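Local coordinates for kinesin-like protein KAR3 (Saccharomyces cerevisiae, PDB 1F9V) that probably couples ATP hydrolysis to movement along microtubules as a kinesin motor, and is seen here with ADP and magnesium bound, at residues A[41-44]-A[50-53]; A[58-63]-A[70-75]; A[88-93]-A[100-105]. The protein carries 2 engineered substitutions. All coordinates share one frame; numbering follows the deposited sequence.

Contact 1 of 3, residues A[41-44]-A[50-53]; sequences EVTK and QVHE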
loop_
_atom_site.group_PDB
_atom_site.type_symbol
_atom_site.label_atom_id
_atom_site.label_comp_id
_atom_site.label_asym_id
_atom_site.label_seq_id
_atom_site.Cartn_x
_atom_site.Cartn_y
_atom_site.Cartn_z
ATOM N N GLU A 41 12.214 -18.639 1.401
ATOM C CA GLU A 41 12.025 -19.670 2.414
ATOM C C GLU A 41 12.366 -19.101 3.774
ATOM O O GLU A 41 13.364 -18.404 3.932
ATOM C CB GLU A 41 12.921 -20.877 2.131
ATOM C CG GLU A 41 12.475 -21.704 0.946
ATOM C CD GLU A 41 13.524 -22.709 0.514
ATOM O OE1 GLU A 41 14.486 -22.927 1.282
ATOM O OE2 GLU A 41 13.391 -23.281 -0.590
ATOM N N VAL A 42 11.523 -19.397 4.755
ATOM C CA VAL A 42 11.726 -18.913 6.109
ATOM C C VAL A 42 11.784 -20.111 7.039
ATOM O O VAL A 42 10.905 -20.971 7.011
ATOM C CB VAL A 42 10.565 -17.980 6.557
ATOM C CG1 VAL A 42 10.767 -17.541 8.000
ATOM C CG2 VAL A 42 10.491 -16.768 5.639
ATOM N N THR A 43 12.820 -20.160 7.866
ATOM C CA THR A 43 12.990 -21.259 8.805
ATOM C C THR A 43 13.338 -20.754 10.200
ATOM O O THR A 43 14.141 -19.835 10.352
ATOM C CB THR A 43 14.115 -22.201 8.354
ATOM O OG1 THR A 43 13.931 -22.548 6.979
ATOM C CG2 THR A 43 14.111 -23.464 9.194
ATOM N N LYS A 44 12.723 -21.353 11.216
ATOM C CA LYS A 44 12.997 -20.994 12.602
ATOM C C LYS A 44 13.967 -22.050 13.128
ATOM O O LYS A 44 13.765 -23.245 12.905
ATOM C CB LYS A 44 11.708 -20.993 13.426
ATOM C CG LYS A 44 10.839 -19.757 13.187
ATOM C CD LYS A 44 9.531 -19.826 13.970
ATOM C CE LYS A 44 9.780 -20.066 15.456
ATOM N NZ LYS A 44 9.463 -18.881 16.300
ATOM N N GLN A 50 11.042 -27.675 9.381
ATOM C CA GLN A 50 9.859 -27.032 8.823
ATOM C C GLN A 50 10.248 -25.738 8.114
ATOM O O GLN A 50 10.539 -24.721 8.750
ATOM C CB GLN A 50 8.829 -26.732 9.915
ATOM C CG GLN A 50 7.648 -25.899 9.404
ATOM C CD GLN A 50 6.502 -25.777 10.400
ATOM O OE1 GLN A 50 6.702 -25.395 11.559
ATOM N NE2 GLN A 50 5.290 -26.094 9.948
ATOM N N VAL A 51 10.256 -25.789 6.789
ATOM C CA VAL A 51 10.611 -24.631 5.988
ATOM C C VAL A 51 9.351 -24.050 5.355
ATOM O O VAL A 51 8.622 -24.753 4.664
ATOM C CB VAL A 51 11.613 -25.016 4.878
ATOM C CG1 VAL A 51 12.057 -23.774 4.121
ATOM C CG2 VAL A 51 12.825 -25.710 5.492
ATOM N N HIS A 52 9.091 -22.774 5.619
ATOM C CA HIS A 52 7.922 -22.097 5.065
ATOM C C HIS A 52 8.313 -21.426 3.756
ATOM O O HIS A 52 9.143 -20.516 3.744
ATOM C CB HIS A 52 7.406 -21.036 6.040
ATOM C CG HIS A 52 7.036 -21.577 7.383
ATOM N ND1 HIS A 52 7.945 -21.714 8.408
ATOM C CD2 HIS A 52 5.850 -22.009 7.873
ATOM C CE1 HIS A 52 7.338 -22.206 9.471
ATOM N NE2 HIS A 52 6.066 -22.395 9.173
ATOM N N GLU A 53 7.722 -21.876 2.655
ATOM C CA GLU A 53 8.022 -21.292 1.358
ATOM C C GLU A 53 6.906 -20.350 0.927
ATOM O O GLU A 53 5.725 -20.606 1.188
ATOM C CB GLU A 53 8.198 -22.372 0.287
ATOM C CG GLU A 53 8.386 -21.786 -1.120
ATOM C CD GLU A 53 9.000 -22.765 -2.107
ATOM O OE1 GLU A 53 10.216 -22.648 -2.380
ATOM O OE2 GLU A 53 8.268 -23.647 -2.611
HETATM O O HOH W 1 11.017 -23.572 11.029
#
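Val42 and His52 face each other as a hydrogen-bonded pair in the beta hairpin of strands 38-44 and 51-56, part of a three-stranded antiparallel sheet of the motor domain. The N of Val42 donates to His52 O at 2.8 Å, and His52 N returns a bond to Val42 O at 2.9 Å. That carbonyl oxygen has a second, weak donor: His52 ND1, 3.4 Å from Val42 O, which lies in the ring plane at its edge. With CG beside the backbone N (chi1 -58°), the imidazole is placed so that its ND1 edge faces the neighbouring strand; histidine suits the place by offering a ring N-H next to an acceptor already used by its own backbone. His52 O is also approached by the CA-H of Glu41.

Farther along, a water stands in for a direct backbone bond between Lys44 and Gln50. It accepts from Lys44 N at 2.8 Å and lies 2.6 Å from Gln50 O, to which it probably donates. The N and O of Glu41 and Thr43 point to the other side of strand 38-44, where these residues bond to Asn27 and Leu25 of strand 24-28.

The face carrying Val42 is covered by Ile325, Leu329 and Leu332 of helix 325-338, which explains the branched apolar residue; Lys44 NZ reaches Asn326 OD1 of the same helix. On the face of Glu41, Thr43 and Val51, a methyl of Val51 serves as the apolar filler between two polar side chains. Glu41 and Glu53 bring their carboxylates near one another, the planes 48° apart, and this proximity would probably raise the affinity of one of them for a proton; Glu53 has a weak, long ion pair with Lys55. Val51 CG1 sits 3.6 Å from Glu41 CB and 3.6 Å from Thr43 OG1.

Contact 2 of 3, residues A[58-63]-A[70-75]; sequences KIFDQQ and FKEVGQ. With ADP (adenosine-5'-diphosphate), chain D.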
loop_
_atom_site.group_PDB
_atom_site.type_symbol
_atom_site.label_atom_id
_atom_site.label_comp_id
_atom_site.label_asym_id
_atom_site.label_seq_id
_atom_site.Cartn_x
_atom_site.Cartn_y
_atom_site.Cartn_z
ATOM N N LYS A 58 7.287 -10.261 -6.755
ATOM C CA LYS A 58 8.637 -9.735 -6.613
ATOM C C LYS A 58 9.015 -9.684 -5.147
ATOM O O LYS A 58 8.178 -9.416 -4.282
ATOM C CB LYS A 58 8.729 -8.326 -7.215
ATOM C CG LYS A 58 10.115 -7.694 -7.115
ATOM C CD LYS A 58 10.869 -7.659 -8.451
ATOM C CE LYS A 58 10.207 -8.489 -9.545
ATOM N NZ LYS A 58 10.525 -7.974 -10.917
ATOM N N ILE A 59 10.278 -9.962 -4.858
ATOM C CA ILE A 59 10.748 -9.903 -3.488
ATOM C C ILE A 59 11.979 -9.019 -3.473
ATOM O O ILE A 59 12.956 -9.292 -4.163
ATOM C CB ILE A 59 11.104 -11.297 -2.928
ATOM C CG1 ILE A 59 9.872 -12.206 -2.972
ATOM C CG2 ILE A 59 11.578 -11.165 -1.480
ATOM C CD1 ILE A 59 10.130 -13.632 -2.528
ATOM N N PHE A 60 11.902 -7.933 -2.715
ATOM C CA PHE A 60 13.011 -6.999 -2.588
ATOM C C PHE A 60 13.780 -7.374 -1.334
ATOM O O PHE A 60 13.182 -7.596 -0.281
ATOM C CB PHE A 60 12.490 -5.562 -2.459
ATOM C CG PHE A 60 11.729 -5.082 -3.665
ATOM C CD1 PHE A 60 12.404 -4.696 -4.821
ATOM C CD2 PHE A 60 10.337 -5.014 -3.645
ATOM C CE1 PHE A 60 11.707 -4.247 -5.940
ATOM C CE2 PHE A 60 9.627 -4.567 -4.759
ATOM C CZ PHE A 60 10.313 -4.183 -5.909
ATOM N N ASP A 61 15.102 -7.459 -1.441
ATOM C CA ASP A 61 15.901 -7.811 -0.276
ATOM C C ASP A 61 16.586 -6.589 0.326
ATOM O O ASP A 61 16.332 -5.456 -0.092
ATOM C CB ASP A 61 16.921 -8.910 -0.619
ATOM C CG ASP A 61 17.972 -8.462 -1.619
ATOM O OD1 ASP A 61 18.241 -7.246 -1.723
ATOM O OD2 ASP A 61 18.534 -9.348 -2.302
ATOM N N GLN A 62 17.443 -6.820 1.313
ATOM C CA GLN A 62 18.128 -5.732 1.995
ATOM C C GLN A 62 18.982 -4.838 1.101
ATOM O O GLN A 62 19.282 -3.707 1.475
ATOM C CB GLN A 62 18.981 -6.289 3.139
ATOM C CG GLN A 62 18.160 -6.942 4.239
ATOM C CD GLN A 62 18.174 -8.451 4.154
ATOM O OE1 GLN A 62 17.800 -9.040 3.129
ATOM N NE2 GLN A 62 18.614 -9.093 5.233
ATOM N N GLN A 63 19.368 -5.334 -0.071
ATOM C CA GLN A 63 20.188 -4.545 -0.989
ATOM C C GLN A 63 19.329 -3.604 -1.832
ATOM O O GLN A 63 19.837 -2.650 -2.421
ATOM C CB GLN A 63 20.991 -5.459 -1.922
ATOM C CG GLN A 63 21.872 -6.481 -1.212
ATOM C CD GLN A 63 23.223 -5.915 -0.800
ATOM O OE1 GLN A 63 23.352 -4.726 -0.503
ATOM N NE2 GLN A 63 24.240 -6.771 -0.782
ATOM N N PHE A 70 11.179 1.524 -6.789
ATOM C CA PHE A 70 10.360 2.278 -7.720
ATOM C C PHE A 70 10.554 1.894 -9.177
ATOM O O PHE A 70 9.724 2.226 -10.022
ATOM C CB PHE A 70 10.565 3.782 -7.542
ATOM C CG PHE A 70 9.450 4.599 -8.125
ATOM C CD1 PHE A 70 8.211 4.649 -7.494
ATOM C CD2 PHE A 70 9.617 5.262 -9.335
ATOM C CE1 PHE A 70 7.148 5.346 -8.068
ATOM C CE2 PHE A 70 8.562 5.963 -9.915
ATOM C CZ PHE A 70 7.322 6.001 -9.276
ATOM N N LYS A 71 11.639 1.187 -9.485
ATOM C CA LYS A 71 11.863 0.775 -10.862
ATOM C C LYS A 71 10.709 -0.120 -11.282
ATOM O O LYS A 71 10.343 -0.179 -12.452
ATOM C CB LYS A 71 13.189 0.017 -10.996
ATOM C CG LYS A 71 14.414 0.920 -10.984
ATOM C CD LYS A 71 15.647 0.180 -11.480
ATOM C CE LYS A 71 16.913 0.965 -11.172
ATOM N NZ LYS A 71 17.627 0.410 -9.989
ATOM N N GLU A 72 10.131 -0.821 -10.315
ATOM C CA GLU A 72 9.005 -1.696 -10.601
ATOM C C GLU A 72 7.697 -0.913 -10.458
ATOM O O GLU A 72 6.833 -0.965 -11.331
ATOM C CB GLU A 72 9.001 -2.888 -9.638
ATOM C CG GLU A 72 10.312 -3.666 -9.588
ATOM C CD GLU A 72 10.787 -4.100 -10.965
ATOM O OE1 GLU A 72 11.992 -3.934 -11.257
ATOM O OE2 GLU A 72 9.959 -4.603 -11.756
ATOM N N VAL A 73 7.577 -0.161 -9.370
ATOM C CA VAL A 73 6.372 0.609 -9.085
ATOM C C VAL A 73 6.012 1.695 -10.095
ATOM O O VAL A 73 4.837 1.988 -10.298
ATOM C CB VAL A 73 6.465 1.236 -7.680
ATOM C CG1 VAL A 73 5.136 1.904 -7.300
ATOM C CG2 VAL A 73 6.827 0.157 -6.666
ATOM N N GLY A 74 7.011 2.291 -10.735
ATOM C CA GLY A 74 6.731 3.344 -11.698
ATOM C C GLY A 74 5.784 2.945 -12.819
ATOM O O GLY A 74 4.923 3.728 -13.235
ATOM N N GLN A 75 5.943 1.721 -13.309
ATOM C CA GLN A 75 5.123 1.204 -14.398
ATOM C C GLN A 75 3.657 1.077 -13.988
ATOM O O GLN A 75 2.759 1.158 -14.823
ATOM C CB GLN A 75 5.670 -0.159 -14.852
ATOM C CG GLN A 75 7.140 -0.368 -14.494
ATOM C CD GLN A 75 7.820 -1.435 -15.339
ATOM O OE1 GLN A 75 7.191 -2.079 -16.180
ATOM N NE2 GLN A 75 9.118 -1.627 -15.115
HETATM P PB ADP D . 2.872 -7.480 -17.411
HETATM O O1B ADP D . 2.178 -8.700 -17.926
HETATM O O2B ADP D . 2.643 -7.308 -15.806
HETATM O O3B ADP D . 4.328 -7.510 -17.742
HETATM P PA ADP D . 1.099 -5.187 -17.518
HETATM O O1A ADP D . 0.376 -4.650 -18.686
HETATM O O2A ADP D . 0.204 -5.923 -16.605
HETATM O O3A ADP D . 2.212 -6.198 -18.020
HETATM O "O5'" ADP D . 1.953 -4.047 -16.768
HETATM C "C5'" ADP D . 3.382 -4.098 -16.821
HETATM C "C4'" ADP D . 4.041 -3.503 -15.577
HETATM O "O4'" ADP D . 3.212 -2.552 -14.862
HETATM C "C3'" ADP D . 4.467 -4.560 -14.581
HETATM O "O3'" ADP D . 5.772 -5.099 -14.844
HETATM C "C2'" ADP D . 4.370 -3.873 -13.242
HETATM O "O2'" ADP D . 5.607 -3.252 -12.852
HETATM C "C1'" ADP D . 3.214 -2.897 -13.445
HETATM N N9 ADP D . 1.894 -3.448 -12.923
HETATM C C8 ADP D . 0.819 -3.813 -13.647
HETATM N N7 ADP D . -0.156 -4.229 -12.816
HETATM C C5 ADP D . 0.278 -4.131 -11.577
HETATM C C6 ADP D . -0.243 -4.388 -10.291
HETATM N N6 ADP D . -1.495 -4.860 -10.136
HETATM N N1 ADP D . 0.531 -4.161 -9.177
HETATM C C2 ADP D . 1.793 -3.686 -9.270
HETATM N N3 ADP D . 2.300 -3.430 -10.492
HETATM C C4 ADP D . 1.600 -3.631 -11.644
#
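Glu72 O takes two donors: the ribose hydroxyl O2' of a bound ADP at 3.0 Å, and, weakly, the backbone N of Gln75. The side chain of the same Glu72 reaches across to Lys58 and Phe60, and so ties helix 66-77 to strand 58-60, in the first half of a beta-alpha-beta crossover that leads on to strand 86-91 of the central kinesin sheet. Glutamate suits this place because its methylenes can pack on a ring while its carboxylate goes on to a cation. A bend in the chain (chi2 -53°) separates the two tasks. Glu72 CG meets the edge of the Phe60 ring, 3.7 Å from CZ, while OE2 forms a long salt bridge of 3.5 Å with Lys58 NZ.

Lys58 crosses Glu72 at about a right angle and is itself bent at chi2 and chi3; its CG lies over one face of Phe60, toward the rim, so that part of the aliphatic chain packs on the ring. It also makes a cation-pi contact with Phe31. The ADP is held further by Asn4, Arg6 and Thr312, and Gln75 packs along its ribose. The amide of Gln75 is steadied by NE2 bonding to Lys71 O at 3.3 Å. On another side of the helix, Gly74, bare of a side chain, lets Phe70 fold close, with Gly74 N 3.9 Å above the centre of the Phe70 ring.

Contact 3 of 3, residues A[88-93]-A[100-105]; sequences IFAYGQ and FTMLNP. With ADP (adenosine-5'-diphosphate), chain C.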
loop_
_atom_site.group_PDB
_atom_site.type_symbol
_atom_site.label_atom_id
_atom_site.label_comp_id
_atom_site.label_asym_id
_atom_site.label_seq_id
_atom_site.Cartn_x
_atom_site.Cartn_y
_atom_site.Cartn_z
ATOM N N ILE A 88 -2.000 1.182 -3.664
ATOM C CA ILE A 88 -0.759 0.580 -3.191
ATOM C C ILE A 88 -0.879 0.552 -1.676
ATOM O O ILE A 88 -1.037 1.598 -1.042
ATOM C CB ILE A 88 0.486 1.398 -3.594
ATOM C CG1 ILE A 88 0.625 1.405 -5.121
ATOM C CG2 ILE A 88 1.728 0.791 -2.933
ATOM C CD1 ILE A 88 1.833 2.176 -5.645
ATOM N N PHE A 89 -0.831 -0.646 -1.098
ATOM C CA PHE A 89 -0.946 -0.785 0.350
ATOM C C PHE A 89 0.355 -1.293 0.975
ATOM O O PHE A 89 0.824 -2.377 0.626
ATOM C CB PHE A 89 -2.054 -1.783 0.727
ATOM C CG PHE A 89 -3.430 -1.406 0.244
ATOM C CD1 PHE A 89 -4.260 -0.610 1.023
ATOM C CD2 PHE A 89 -3.912 -1.898 -0.965
ATOM C CE1 PHE A 89 -5.563 -0.312 0.605
ATOM C CE2 PHE A 89 -5.211 -1.608 -1.395
ATOM C CZ PHE A 89 -6.038 -0.814 -0.606
ATOM N N ALA A 90 0.933 -0.521 1.887
ATOM C CA ALA A 90 2.139 -0.965 2.583
ATOM C C ALA A 90 1.616 -1.644 3.851
ATOM O O ALA A 90 0.960 -1.004 4.678
ATOM C CB ALA A 90 3.026 0.212 2.934
ATOM N N TYR A 91 1.915 -2.936 3.989
ATOM C CA TYR A 91 1.452 -3.768 5.100
ATOM C C TYR A 91 2.628 -4.373 5.856
ATOM O O TYR A 91 3.623 -4.761 5.244
ATOM C CB TYR A 91 0.577 -4.900 4.538
ATOM C CG TYR A 91 0.037 -5.882 5.551
ATOM C CD1 TYR A 91 -1.288 -5.809 5.981
ATOM C CD2 TYR A 91 0.848 -6.896 6.086
ATOM C CE1 TYR A 91 -1.798 -6.709 6.914
ATOM C CE2 TYR A 91 0.344 -7.808 7.028
ATOM C CZ TYR A 91 -0.979 -7.704 7.435
ATOM O OH TYR A 91 -1.492 -8.577 8.363
ATOM N N GLY A 92 2.496 -4.479 7.176
ATOM C CA GLY A 92 3.560 -5.066 7.973
ATOM C C GLY A 92 3.541 -4.584 9.405
ATOM O O GLY A 92 2.861 -3.613 9.735
ATOM N N GLN A 93 4.299 -5.248 10.271
ATOM C CA GLN A 93 4.327 -4.853 11.672
ATOM C C GLN A 93 5.015 -3.514 11.841
ATOM O O GLN A 93 5.785 -3.085 10.981
ATOM C CB GLN A 93 5.068 -5.903 12.507
ATOM C CG GLN A 93 6.571 -5.939 12.257
ATOM C CD GLN A 93 7.300 -6.889 13.190
ATOM O OE1 GLN A 93 7.185 -6.789 14.414
ATOM N NE2 GLN A 93 8.054 -7.816 12.617
ATOM N N PHE A 100 8.960 4.190 5.675
ATOM C CA PHE A 100 10.196 4.458 4.940
ATOM C C PHE A 100 9.938 4.186 3.464
ATOM O O PHE A 100 10.346 4.945 2.588
ATOM C CB PHE A 100 11.334 3.549 5.425
ATOM C CG PHE A 100 12.656 3.839 4.766
ATOM C CD1 PHE A 100 12.981 3.265 3.538
ATOM C CD2 PHE A 100 13.573 4.695 5.365
ATOM C CE1 PHE A 100 14.203 3.541 2.912
ATOM C CE2 PHE A 100 14.797 4.979 4.747
ATOM C CZ PHE A 100 15.109 4.399 3.518
ATOM N N THR A 101 9.239 3.090 3.199
ATOM C CA THR A 101 8.923 2.697 1.838
ATOM C C THR A 101 8.012 3.695 1.143
ATOM O O THR A 101 8.248 4.065 -0.006
ATOM C CB THR A 101 8.257 1.308 1.819
ATOM O OG1 THR A 101 9.232 0.319 2.177
ATOM C CG2 THR A 101 7.691 0.984 0.434
ATOM N N MET A 102 6.979 4.140 1.849
ATOM C CA MET A 102 6.016 5.068 1.266
ATOM C C MET A 102 6.344 6.551 1.360
ATOM O O MET A 102 6.046 7.315 0.435
ATOM C CB MET A 102 4.633 4.859 1.903
ATOM C CG MET A 102 4.107 3.438 1.847
ATOM S SD MET A 102 3.810 2.881 0.176
ATOM C CE MET A 102 2.459 3.959 -0.290
ATOM N N LEU A 103 6.963 6.953 2.464
ATOM C CA LEU A 103 7.230 8.364 2.713
ATOM C C LEU A 103 8.672 8.862 2.835
ATOM O O LEU A 103 8.876 10.040 3.128
ATOM C CB LEU A 103 6.468 8.786 3.979
ATOM C CG LEU A 103 5.099 9.484 3.942
ATOM C CD1 LEU A 103 4.682 9.811 2.526
ATOM C CD2 LEU A 103 4.076 8.592 4.611
ATOM N N ASN A 104 9.672 8.011 2.628
ATOM C CA ASN A 104 11.039 8.504 2.751
ATOM C C ASN A 104 11.198 9.746 1.871
ATOM O O ASN A 104 10.856 9.725 0.692
ATOM C CB ASN A 104 12.059 7.445 2.322
ATOM C CG ASN A 104 13.460 7.769 2.809
ATOM O OD1 ASN A 104 13.656 8.072 3.985
ATOM N ND2 ASN A 104 14.437 7.722 1.907
ATOM N N PRO A 105 11.712 10.850 2.438
ATOM C CA PRO A 105 11.886 12.071 1.642
ATOM C C PRO A 105 12.539 11.841 0.279
ATOM O O PRO A 105 13.586 11.198 0.175
ATOM C CB PRO A 105 12.727 12.986 2.540
ATOM C CG PRO A 105 13.081 12.185 3.747
ATOM C CD PRO A 105 12.131 11.039 3.835
HETATM P PB ADP C . 7.055 1.144 10.011
HETATM O O1B ADP C . 6.691 -0.133 9.345
HETATM O O2B ADP C . 6.423 2.391 9.222
HETATM O O3B ADP C . 6.661 1.144 11.444
HETATM P PA ADP C . 9.478 2.636 9.504
HETATM O O1A ADP C . 9.435 2.834 8.055
HETATM O O2A ADP C . 8.983 3.836 10.173
HETATM O O3A ADP C . 8.609 1.378 9.895
HETATM O "O5'" ADP C . 10.962 2.390 9.994
HETATM C "C5'" ADP C . 11.494 1.279 10.719
HETATM C "C4'" ADP C . 13.003 1.626 10.890
HETATM O "O4'" ADP C . 13.693 0.932 9.844
HETATM C "C3'" ADP C . 13.324 3.116 10.660
HETATM O "O3'" ADP C . 14.375 3.590 11.518
HETATM C "C2'" ADP C . 13.724 3.213 9.197
HETATM O "O2'" ADP C . 14.539 4.359 8.898
HETATM C "C1'" ADP C . 14.360 1.853 8.948
HETATM N N9 ADP C . 14.128 1.345 7.561
HETATM C C8 ADP C . 12.981 0.772 7.144
HETATM N N7 ADP C . 13.105 0.405 5.885
HETATM C C5 ADP C . 14.305 0.725 5.472
HETATM C C6 ADP C . 15.004 0.588 4.283
HETATM N N6 ADP C . 14.420 0.008 3.230
HETATM N N1 ADP C . 16.289 1.048 4.184
HETATM C C2 ADP C . 16.914 1.636 5.224
HETATM N N3 ADP C . 16.250 1.770 6.389
HETATM C C4 ADP C . 14.972 1.338 6.553
#
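Strand 86-91 of the central sheet and the short helix 98-103 that follows it meet through Ala90, Ile88 and Met102, all buried. The small Ala90 lets the helix come near: its CB is 3.6 Å from Met102 CG and 3.9 Å from Met102 SD. Met102 is bent twice, at chi2 (-65°) and chi3 (-66°), which folds the thioether alongside the strand and carries CE to Ile88 CG2 at 4.2 Å. An unbranched, flexible methionine can follow the strand in this way, whereas the branched Ile88 offers CG2 to the methionine methyl and also touches Val73, Leu76 and Val77 of helix 66-77. Ile109 packs on both Ile88 and Met102.

Between strand and helix runs the P-loop (Walker A), whose Gly95, Gly97, Lys98 and Thr99 give backbone N-H groups to ADP. Gly92, where the loop leaves the strand, has backbone angles that suit glycine alone, and its O accepts from Lys98 NZ. Helix residue Phe100 continues the grip, its N bonding to O1A of the alpha phosphate at 2.8 Å with an N-H...O angle of 152°. Thr101, beside it, has its hydroxyl bonded to Gly97 O and Arg10 NH1, tying the first turn of the helix to strand 4-11.

The Phe100 ring swings away from the strand and lies nearly parallel to the adenine, its flat surface matching the base; ADP C5 stands 3.4 Å from the ring plane, offset toward the rim. Over the opposite face lies Asn104 CG, 3.6 Å from the same plane.

The three contacts follow one another along the chain, each closing before the next opens. Contact 1 belongs to a small separate sheet at the periphery, its centre about 23 Å from that of contact 2 and about 25 Å from that of contact 3, and it touches neither. Strand 51-56 nevertheless leads into strand 58-60 of the central sheet. That sheet also holds strand 86-91, with helix 66-77 between the two in the chain. The centres of contacts 2 and 3 are about 13 Å apart, but Val73 CG1 packs on Ile88 CD1 at 3.7 Å. Each adjoins a different ADP: the one at contact 3 occupies the P-loop, as expected of a motor ATPase, whereas the one at contact 2 lies in a second pocket.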